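Local coordinates for regulatory Subunit of Protein Kinase A (cAMP-dependent) from Euglena gracilis (Euglena gracilis, PDB 6RSX) that probably acts as the cyclic AMP-sensing regulatory subunit of protein kinase A, binding one cyclic AMP in each of its two cyclic nucleotide-binding domains, at residues K63-G68 with V128-N133; M72-E77 with I91-N96. All coordinates share one frame; numbering follows the deposited sequence.

Two contacts within the first cyclic nucleotide-binding domain illustrate how a beta roll joins its strands and turns, one contact beside the ligand and one away from it. Their centres lie about 16 Å apart, and along the chain contact 2 is nested inside the loop that contact 1 closes. Strands 127-130 and 89-93, one from each contact, are neighbours in the same sheet, and a probable backbone hydrogen bond runs from V128 N to M72 O over 3.0 Å. Packing adds a second join, with Q129 OE1 3.5 Å from L92 CD1. Contact 2 contributes M72, I91 and I93 to the cyclic AMP pocket, whereas in contact 1 the side chain of Q129 stays about 11 Å from the nucleotide.

Contact 1. Residues K63-G68 with V128-N133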
ATOM      1  N   LYS A  63       0.875  -5.620  23.078  1.00 33.75           N
ATOM      2  CA  LYS A  63       2.259  -5.477  23.505  1.00 33.09           C
ATOM      3  C   LYS A  63       2.521  -3.987  23.645  1.00 37.52           C
ATOM      4  O   LYS A  63       2.048  -3.222  22.817  1.00 35.90           O
ATOM      5  CB  LYS A  63       3.237  -6.012  22.483  1.00 34.31           C
ATOM      6  CG  LYS A  63       4.658  -6.120  23.014  1.00 45.31           C
ATOM      7  CD  LYS A  63       5.575  -6.863  22.014  1.00 56.39           C
ATOM      8  CE  LYS A  63       6.094  -8.208  22.572  1.00 55.52           C
ATOM      9  NZ  LYS A  63       5.063  -8.996  23.355  1.00 60.46           N
ATOM     10  N   THR A  64       3.279  -3.591  24.652  1.00 39.24           N
ATOM     11  CA  THR A  64       3.683  -2.200  24.800  1.00 38.67           C
ATOM     12  C   THR A  64       5.204  -2.140  24.799  1.00 39.62           C
ATOM     13  O   THR A  64       5.893  -3.143  25.043  1.00 39.21           O
ATOM     14  CB  THR A  64       3.119  -1.573  26.084  1.00 40.27           C
ATOM     15  OG1 THR A  64       3.644  -2.279  27.217  1.00 44.02           O
ATOM     16  CG2 THR A  64       1.612  -1.685  26.108  1.00 44.38           C
ATOM     17  N   ALA A  65       5.718  -0.950  24.502  1.00 37.16           N
ATOM     18  CA  ALA A  65       7.148  -0.686  24.503  1.00 37.30           C
ATOM     19  C   ALA A  65       7.363   0.736  24.989  1.00 40.68           C
ATOM     20  O   ALA A  65       6.736   1.654  24.449  1.00 36.28           O
ATOM     21  CB  ALA A  65       7.745  -0.803  23.103  1.00 37.49           C
ATOM     22  N   GLU A  66       8.269   0.923  25.948  1.00 39.63           N
ATOM     23  CA  GLU A  66       8.596   2.269  26.400  1.00 42.24           C
ATOM     24  C   GLU A  66       9.454   2.972  25.370  1.00 39.46           C
ATOM     25  O   GLU A  66      10.211   2.337  24.635  1.00 35.63           O
ATOM     26  CB  GLU A  66       9.347   2.241  27.727  1.00 45.87           C
ATOM     27  CG  GLU A  66       8.516   1.805  28.901  1.00 58.43           C
ATOM     28  CD  GLU A  66       9.343   1.723  30.185  1.00 77.32           C
ATOM     29  OE1 GLU A  66      10.413   2.379  30.255  1.00 74.75           O
ATOM     30  OE2 GLU A  66       8.928   0.992  31.117  1.00 86.21           O
ATOM     31  N   ALA A  67       9.334   4.306  25.330  1.00 37.39           N
ATOM     32  CA  ALA A  67      10.170   5.127  24.461  1.00 36.40           C
ATOM     33  C   ALA A  67      11.626   4.682  24.520  1.00 36.30           C
ATOM     34  O   ALA A  67      12.202   4.530  25.605  1.00 38.36           O
ATOM     35  CB  ALA A  67      10.066   6.602  24.874  1.00 38.92           C
ATOM     36  N   GLY A  68      12.214   4.467  23.348  1.00 36.42           N
ATOM     37  CA  GLY A  68      13.600   4.089  23.205  1.00 36.73           C
ATOM     38  C   GLY A  68      13.871   2.589  23.223  1.00 37.81           C
ATOM     39  O   GLY A  68      14.981   2.178  22.890  1.00 41.83           O
ATOM     40  N   VAL A 128      13.422  -2.251  14.951  1.00 30.69           N
ATOM     41  CA  VAL A 128      12.268  -1.345  15.093  1.00 30.52           C
ATOM     42  C   VAL A 128      12.285  -0.807  16.513  1.00 31.40           C
ATOM     43  O   VAL A 128      12.133  -1.577  17.477  1.00 33.38           O
ATOM     44  CB  VAL A 128      10.940  -2.054  14.801  1.00 30.63           C
ATOM     45  CG1 VAL A 128       9.756  -1.051  14.867  1.00 31.54           C
ATOM     46  CG2 VAL A 128      10.994  -2.735  13.448  1.00 30.64           C
ATOM     47  N   GLN A 129      12.481   0.509  16.652  1.00 28.85           N
ATOM     48  CA  GLN A 129      12.685   1.118  17.965  1.00 30.54           C
ATOM     49  C   GLN A 129      11.542   2.064  18.295  1.00 31.15           C
ATOM     50  O   GLN A 129      11.199   2.919  17.472  1.00 31.31           O
ATOM     51  CB  GLN A 129      14.011   1.882  17.989  1.00 32.73           C
ATOM     52  CG  GLN A 129      14.284   2.516  19.328  1.00 37.29           C
ATOM     53  CD  GLN A 129      15.681   3.120  19.400  1.00 42.16           C
ATOM     54  OE1 GLN A 129      16.220   3.551  18.394  1.00 46.75           O
ATOM     55  NE2 GLN A 129      16.281   3.115  20.589  1.00 43.54           N
ATOM     56  N   ALA A 130      10.966   1.933  19.487  1.00 31.47           N
ATOM     57  CA  ALA A 130       9.920   2.863  19.894  1.00 31.71           C
ATOM     58  C   ALA A 130      10.525   4.256  20.021  1.00 30.49           C
ATOM     59  O   ALA A 130      11.566   4.437  20.658  1.00 34.43           O
ATOM     60  CB  ALA A 130       9.307   2.440  21.219  1.00 32.71           C
ATOM     61  N   VAL A 131       9.857   5.253  19.440  1.00 30.25           N
ATOM     62  CA  VAL A 131      10.301   6.640  19.593  1.00 33.77           C
ATOM     63  C   VAL A 131       9.604   7.218  20.815  1.00 34.74           C
ATOM     64  O   VAL A 131      10.252   7.693  21.748  1.00 38.33           O
ATOM     65  CB  VAL A 131      10.000   7.455  18.336  1.00 33.83           C
ATOM     66  CG1 VAL A 131      10.332   8.963  18.561  1.00 33.78           C
ATOM     67  CG2 VAL A 131      10.785   6.932  17.166  1.00 32.74           C
ATOM     68  N   SER A 132       8.281   7.208  20.796  1.00 34.33           N
ATOM     69  CA  SER A 132       7.436   7.475  21.947  1.00 35.43           C
ATOM     70  C   SER A 132       7.204   6.167  22.699  1.00 35.93           C
ATOM     71  O   SER A 132       7.669   5.106  22.290  1.00 36.80           O
ATOM     72  CB  SER A 132       6.109   8.057  21.482  1.00 37.42           C
ATOM     73  OG  SER A 132       5.446   7.093  20.651  1.00 36.40           O
ATOM     74  N   ASN A 133       6.445   6.223  23.786  1.00 34.46           N
ATOM     75  CA  ASN A 133       5.808   4.998  24.262  1.00 35.19           C
ATOM     76  C   ASN A 133       4.894   4.487  23.162  1.00 35.22           C
ATOM     77  O   ASN A 133       4.248   5.276  22.462  1.00 32.97           O
ATOM     78  CB  ASN A 133       4.995   5.255  25.516  1.00 36.96           C
ATOM     79  CG  ASN A 133       5.853   5.680  26.679  1.00 39.04           C
ATOM     80  OD1 ASN A 133       7.063   5.404  26.728  1.00 39.92           O
ATOM     81  ND2 ASN A 133       5.229   6.361  27.637  1.00 49.67           N
TER
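Three hydrogen bonds join A67 and G68 to the 128-133 segment, and two of them use side-chain amides. N133 OD1 takes the A67 N-H at 2.9 Å, almost straight and within the carbonyl plane of the asparagine. Q129 reaches out as an extended chain, CG anti to the backbone N (chi1 -179°), and its NE2 gives a nearly linear bond of 2.8 Å to G68 O. That oxygen lies in the Q129 amide plane, although the donor stands above the plane of the G68 carbonyl. The third bond is backbone to backbone, G68 N to A130 O at 2.8 Å.

Weaker CA-H...O contacts fill in between: A67 CA approaches S132 O at 3.3 Å, and N133 CA faces A65 O. Apolar contact is slight, with A65 CB and A130 CB 4.1 Å apart. G68 adopts a positive phi (89°), where a side chain would jam against the preceding carbonyl.

Strands 61-65 and 127-130 belong to different sheets, so the pair of segments marks the corner where neighbouring antiparallel chains pass together from one sheet to the other, a feature of the beta roll of cyclic nucleotide-binding domains.

Contact 2. Residues M72-E77 with I91-N96; sequences MKQYDE and ILIQPN. With CMP (adenosine-3',5'-cyclic-monophosphate), chain B.
Q74 extends straight toward Q94, its CG trans to the backbone N (chi1 -169°), while Q94 turns its CG beside its own backbone N (chi1 -59°), so that CB and CG also pack against Q74 OE1. The Q74 amide docks like a peptide edge: OE1 accepts the Q94 N-H at 2.7 Å, and NE2 donates to Q94 O at 3.1 Å, each bond lying on a lone pair in the plane of its acceptor carbonyl. Two partners on one flat group fix its rotation. With an alanine at Q74, Q94 N and O would probably lose both mates, and the chain just past strand 89-93 could drift from the turn.

The Y75 ring lies over the same side chain, with Q74 CG 3.8 Å above the ring centre. Its plane stands 77° from that of the Q94 amide, whose NE2 is held by A99 O. Water 2 donates to Q94 OE1 at 2.8 Å and also to Q74 O, adding a solvent bridge. The type II turn K73-D76 that presents Q74 and Y75 is braced by K73 N bonding to D76 OD2 at 2.9 Å.

The first residues of each segment lead to cyclic AMP: M72 SD lies 3.4 Å from O5', I91 CG2 3.6 Å from N7, and I93 CD1 3.7 Å from N1. The turn leaves strand 70-72, itself paired with 127-130; beyond that strand runs 89-93, whose other neighbour is 102-107.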
ATOM      1  N   MET A  72      12.031  -5.172  18.155  1.00 33.37           N
ATOM      2  CA  MET A  72      12.800  -6.245  17.542  1.00 35.05           C
ATOM      3  C   MET A  72      14.124  -5.668  17.064  1.00 35.58           C
ATOM      4  O   MET A  72      14.243  -4.469  16.786  1.00 30.89           O
ATOM      5  CB  MET A  72      12.072  -6.898  16.378  1.00 31.47           C
ATOM      6  CG  MET A  72      11.738  -5.901  15.195  1.00 29.28           C
ATOM      7  SD  MET A  72      10.878  -6.761  13.844  1.00 33.88           S
ATOM      8  CE  MET A  72       9.363  -7.193  14.658  1.00 31.83           C
ATOM      9  N   LYS A  73      15.135  -6.532  16.992  1.00 30.78           N
ATOM     10  CA  LYS A  73      16.428  -6.136  16.473  1.00 28.37           C
ATOM     11  C   LYS A  73      16.704  -6.851  15.167  1.00 29.37           C
ATOM     12  O   LYS A  73      16.365  -8.028  14.999  1.00 31.10           O
ATOM     13  CB  LYS A  73      17.547  -6.417  17.475  1.00 36.05           C
ATOM     14  CG  LYS A  73      17.290  -5.780  18.796  1.00 44.42           C
ATOM     15  CD  LYS A  73      18.474  -4.946  19.223  1.00 61.57           C
ATOM     16  CE  LYS A  73      18.863  -3.897  18.175  1.00 50.63           C
ATOM     17  NZ  LYS A  73      20.110  -3.188  18.615  1.00 66.93           N
ATOM     18  N   GLN A  74      17.349  -6.132  14.265  1.00 27.30           N
ATOM     19  CA  GLN A  74      17.784  -6.718  13.009  1.00 23.66           C
ATOM     20  C   GLN A  74      18.554  -8.002  13.317  1.00 27.84           C
ATOM     21  O   GLN A  74      19.270  -8.069  14.307  1.00 28.86           O
ATOM     22  CB  GLN A  74      18.663  -5.735  12.251  1.00 28.51           C
ATOM     23  CG  GLN A  74      18.929  -6.160  10.825  1.00 30.09           C
ATOM     24  CD  GLN A  74      19.685  -5.079  10.074  1.00 34.51           C
ATOM     25  OE1 GLN A  74      19.712  -3.946  10.528  1.00 32.53           O
ATOM     26  NE2 GLN A  74      20.336  -5.428   8.953  1.00 31.50           N
ATOM     27  N   TYR A  75      18.413  -8.967  12.431  1.00 25.71           N
ATOM     28  CA  TYR A  75      18.988 -10.331  12.577  1.00 27.86           C
ATOM     29  C   TYR A  75      18.340 -11.234  13.626  1.00 32.04           C
ATOM     30  O   TYR A  75      18.690 -12.432  13.685  1.00 33.20           O
ATOM     31  CB  TYR A  75      20.508 -10.240  12.855  1.00 28.48           C
ATOM     32  CG  TYR A  75      21.254  -9.303  11.970  1.00 29.36           C
ATOM     33  CD1 TYR A  75      21.384  -9.525  10.577  1.00 30.14           C
ATOM     34  CD2 TYR A  75      21.871  -8.175  12.509  1.00 29.40           C
ATOM     35  CE1 TYR A  75      22.087  -8.601   9.765  1.00 31.92           C
ATOM     36  CE2 TYR A  75      22.564  -7.289  11.711  1.00 32.33           C
ATOM     37  CZ  TYR A  75      22.694  -7.522  10.351  1.00 34.75           C
ATOM     38  OH  TYR A  75      23.388  -6.595   9.610  1.00 37.16           O
ATOM     39  N   ASP A  76      17.412 -10.744  14.467  1.00 30.07           N
ATOM     40  CA  ASP A  76      16.694 -11.658  15.381  1.00 30.23           C
ATOM     41  C   ASP A  76      15.937 -12.761  14.619  1.00 31.39           C
ATOM     42  O   ASP A  76      15.489 -12.576  13.482  1.00 28.83           O
ATOM     43  CB  ASP A  76      15.635 -10.926  16.213  1.00 34.58           C
ATOM     44  CG  ASP A  76      16.191 -10.068  17.363  1.00 42.62           C
ATOM     45  OD1 ASP A  76      17.394 -10.203  17.700  1.00 38.42           O
ATOM     46  OD2 ASP A  76      15.353  -9.267  17.932  1.00 36.15           O
ATOM     47  N   GLU A  77      15.754 -13.925  15.267  1.00 29.41           N
ATOM     48  CA  GLU A  77      14.774 -14.871  14.733  1.00 27.65           C
ATOM     49  C   GLU A  77      13.361 -14.278  14.831  1.00 31.14           C
ATOM     50  O   GLU A  77      13.011 -13.702  15.854  1.00 32.71           O
ATOM     51  CB  GLU A  77      14.855 -16.183  15.539  1.00 32.19           C
ATOM     52  CG  GLU A  77      13.750 -17.158  15.202  1.00 32.99           C
ATOM     53  CD  GLU A  77      13.850 -18.462  16.046  1.00 36.35           C
ATOM     54  OE1 GLU A  77      14.434 -18.442  17.150  1.00 37.94           O
ATOM     55  OE2 GLU A  77      13.274 -19.450  15.613  1.00 42.09           O
ATOM     56  N   ILE A  91      12.424   2.672  11.925  1.00 29.74           N
ATOM     57  CA  ILE A  91      12.990   1.529  11.211  1.00 30.00           C
ATOM     58  C   ILE A  91      14.466   1.836  10.995  1.00 34.78           C
ATOM     59  O   ILE A  91      14.816   2.841  10.354  1.00 33.27           O
ATOM     60  CB  ILE A  91      12.287   1.304   9.866  1.00 32.13           C
ATOM     61  CG1 ILE A  91      10.779   1.144  10.044  1.00 31.02           C
ATOM     62  CG2 ILE A  91      12.935   0.123   9.122  1.00 33.50           C
ATOM     63  CD1 ILE A  91      10.343   0.026  11.043  1.00 32.52           C
ATOM     64  N   LEU A  92      15.332   0.994  11.552  1.00 29.35           N
ATOM     65  CA  LEU A  92      16.784   1.169  11.490  1.00 32.10           C
ATOM     66  C   LEU A  92      17.408  -0.047  10.816  1.00 34.00           C
ATOM     67  O   LEU A  92      17.069  -1.186  11.154  1.00 31.50           O
ATOM     68  CB  LEU A  92      17.375   1.337  12.899  1.00 37.76           C
ATOM     69  CG  LEU A  92      16.738   2.467  13.713  1.00 41.02           C
ATOM     70  CD1 LEU A  92      16.782   2.210  15.174  1.00 48.96           C
ATOM     71  CD2 LEU A  92      17.533   3.693  13.388  1.00 38.69           C
ATOM     72  N   ILE A  93      18.316   0.176   9.872  1.00 33.01           N
ATOM     73  CA  ILE A  93      18.934  -0.938   9.162  1.00 32.08           C
ATOM     74  C   ILE A  93      20.451  -0.768   9.153  1.00 33.28           C
ATOM     75  O   ILE A  93      20.970   0.266   8.723  1.00 33.38           O
ATOM     76  CB  ILE A  93      18.386  -1.092   7.734  1.00 33.95           C
ATOM     77  CG1 ILE A  93      16.862  -1.307   7.786  1.00 33.41           C
ATOM     78  CG2 ILE A  93      19.121  -2.271   6.992  1.00 32.89           C
ATOM     79  CD1 ILE A  93      16.191  -1.327   6.379  1.00 38.14           C
ATOM     80  N   GLN A  94      21.156  -1.796   9.626  1.00 30.69           N
ATOM     81  CA  GLN A  94      22.612  -1.836   9.541  1.00 28.00           C
ATOM     82  C   GLN A  94      23.025  -2.480   8.232  1.00 29.58           C
ATOM     83  O   GLN A  94      22.378  -3.428   7.762  1.00 31.43           O
ATOM     84  CB  GLN A  94      23.187  -2.714  10.685  1.00 33.79           C
ATOM     85  CG  GLN A  94      22.816  -2.239  12.071  1.00 34.25           C
ATOM     86  CD  GLN A  94      22.902  -3.374  13.033  1.00 34.02           C
ATOM     87  OE1 GLN A  94      21.874  -3.896  13.471  1.00 31.82           O
ATOM     88  NE2 GLN A  94      24.127  -3.783  13.363  1.00 35.91           N
ATOM     89  N   PRO A  95      24.159  -2.056   7.680  1.00 31.51           N
ATOM     90  CA  PRO A  95      24.671  -2.703   6.468  1.00 33.55           C
ATOM     91  C   PRO A  95      25.335  -4.029   6.763  1.00 35.57           C
ATOM     92  O   PRO A  95      25.494  -4.855   5.857  1.00 35.81           O
ATOM     93  CB  PRO A  95      25.706  -1.703   5.947  1.00 36.66           C
ATOM     94  CG  PRO A  95      26.119  -0.947   7.146  1.00 35.58           C
ATOM     95  CD  PRO A  95      24.908  -0.837   8.016  1.00 32.15           C
ATOM     96  N   ASN A  96      25.705  -4.241   7.997  1.00 32.47           N
ATOM     97  CA  ASN A  96      26.234  -5.523   8.457  1.00 33.04           C
ATOM     98  C   ASN A  96      26.274  -5.501   9.972  1.00 32.48           C
ATOM     99  O   ASN A  96      26.183  -4.419  10.586  1.00 33.39           O
ATOM    100  CB  ASN A  96      27.618  -5.777   7.877  1.00 35.55           C
ATOM    101  CG  ASN A  96      28.634  -4.762   8.343  1.00 40.40           C
ATOM    102  OD1 ASN A  96      29.033  -4.749   9.508  1.00 41.34           O
ATOM    103  ND2 ASN A  96      29.068  -3.904   7.441  1.00 44.53           N
TER
HETATM  104  P   CMP B 501      11.072  -8.358   9.314  1.00 30.07           P
HETATM  105  O1P CMP B 501      10.344  -9.630   9.865  1.00 30.96           O
HETATM  106  O2P CMP B 501      12.289  -8.414   8.490  1.00 26.91           O
HETATM  107  O5' CMP B 501      11.521  -7.452  10.565  1.00 28.73           O
HETATM  108  C5' CMP B 501      11.807  -6.064  10.402  1.00 31.06           C
HETATM  109  C4' CMP B 501      10.644  -5.463   9.670  1.00 29.54           C
HETATM  110  O4' CMP B 501      10.803  -4.080   9.326  1.00 30.66           O
HETATM  111  C3' CMP B 501      10.385  -6.099   8.328  1.00 30.37           C
HETATM  112  O3' CMP B 501       9.924  -7.425   8.457  1.00 29.99           O
HETATM  113  C2' CMP B 501       9.397  -5.123   7.683  1.00 30.34           C
HETATM  114  O2' CMP B 501       8.089  -5.442   8.129  1.00 31.14           O
HETATM  115  C1' CMP B 501       9.845  -3.774   8.315  1.00 31.51           C
HETATM  116  N9  CMP B 501      10.477  -2.851   7.379  1.00 31.24           N
HETATM  117  C8  CMP B 501      10.148  -1.520   7.240  1.00 32.51           C
HETATM  118  N7  CMP B 501      10.962  -0.982   6.350  1.00 32.42           N
HETATM  119  C5  CMP B 501      11.758  -1.965   5.905  1.00 34.07           C
HETATM  120  C6  CMP B 501      12.739  -1.898   4.953  1.00 36.45           C
HETATM  121  N6  CMP B 501      13.222  -0.799   4.152  1.00 39.36           N
HETATM  122  N1  CMP B 501      13.420  -2.966   4.602  1.00 34.87           N
HETATM  123  C2  CMP B 501      13.152  -4.138   5.255  1.00 34.70           C
HETATM  124  N3  CMP B 501      12.163  -4.235   6.205  1.00 31.25           N
HETATM  125  C4  CMP B 501      11.476  -3.119   6.534  1.00 32.91           C
HETATM  126  O   HOH W   1      19.535  -2.527  13.030  1.00 34.18           O
HETATM  127  O   HOH W   2      20.919  -5.706  15.357  1.00 34.40           O
HETATM  128  O   HOH W   3      23.096  -6.671   7.108  1.00 45.74           O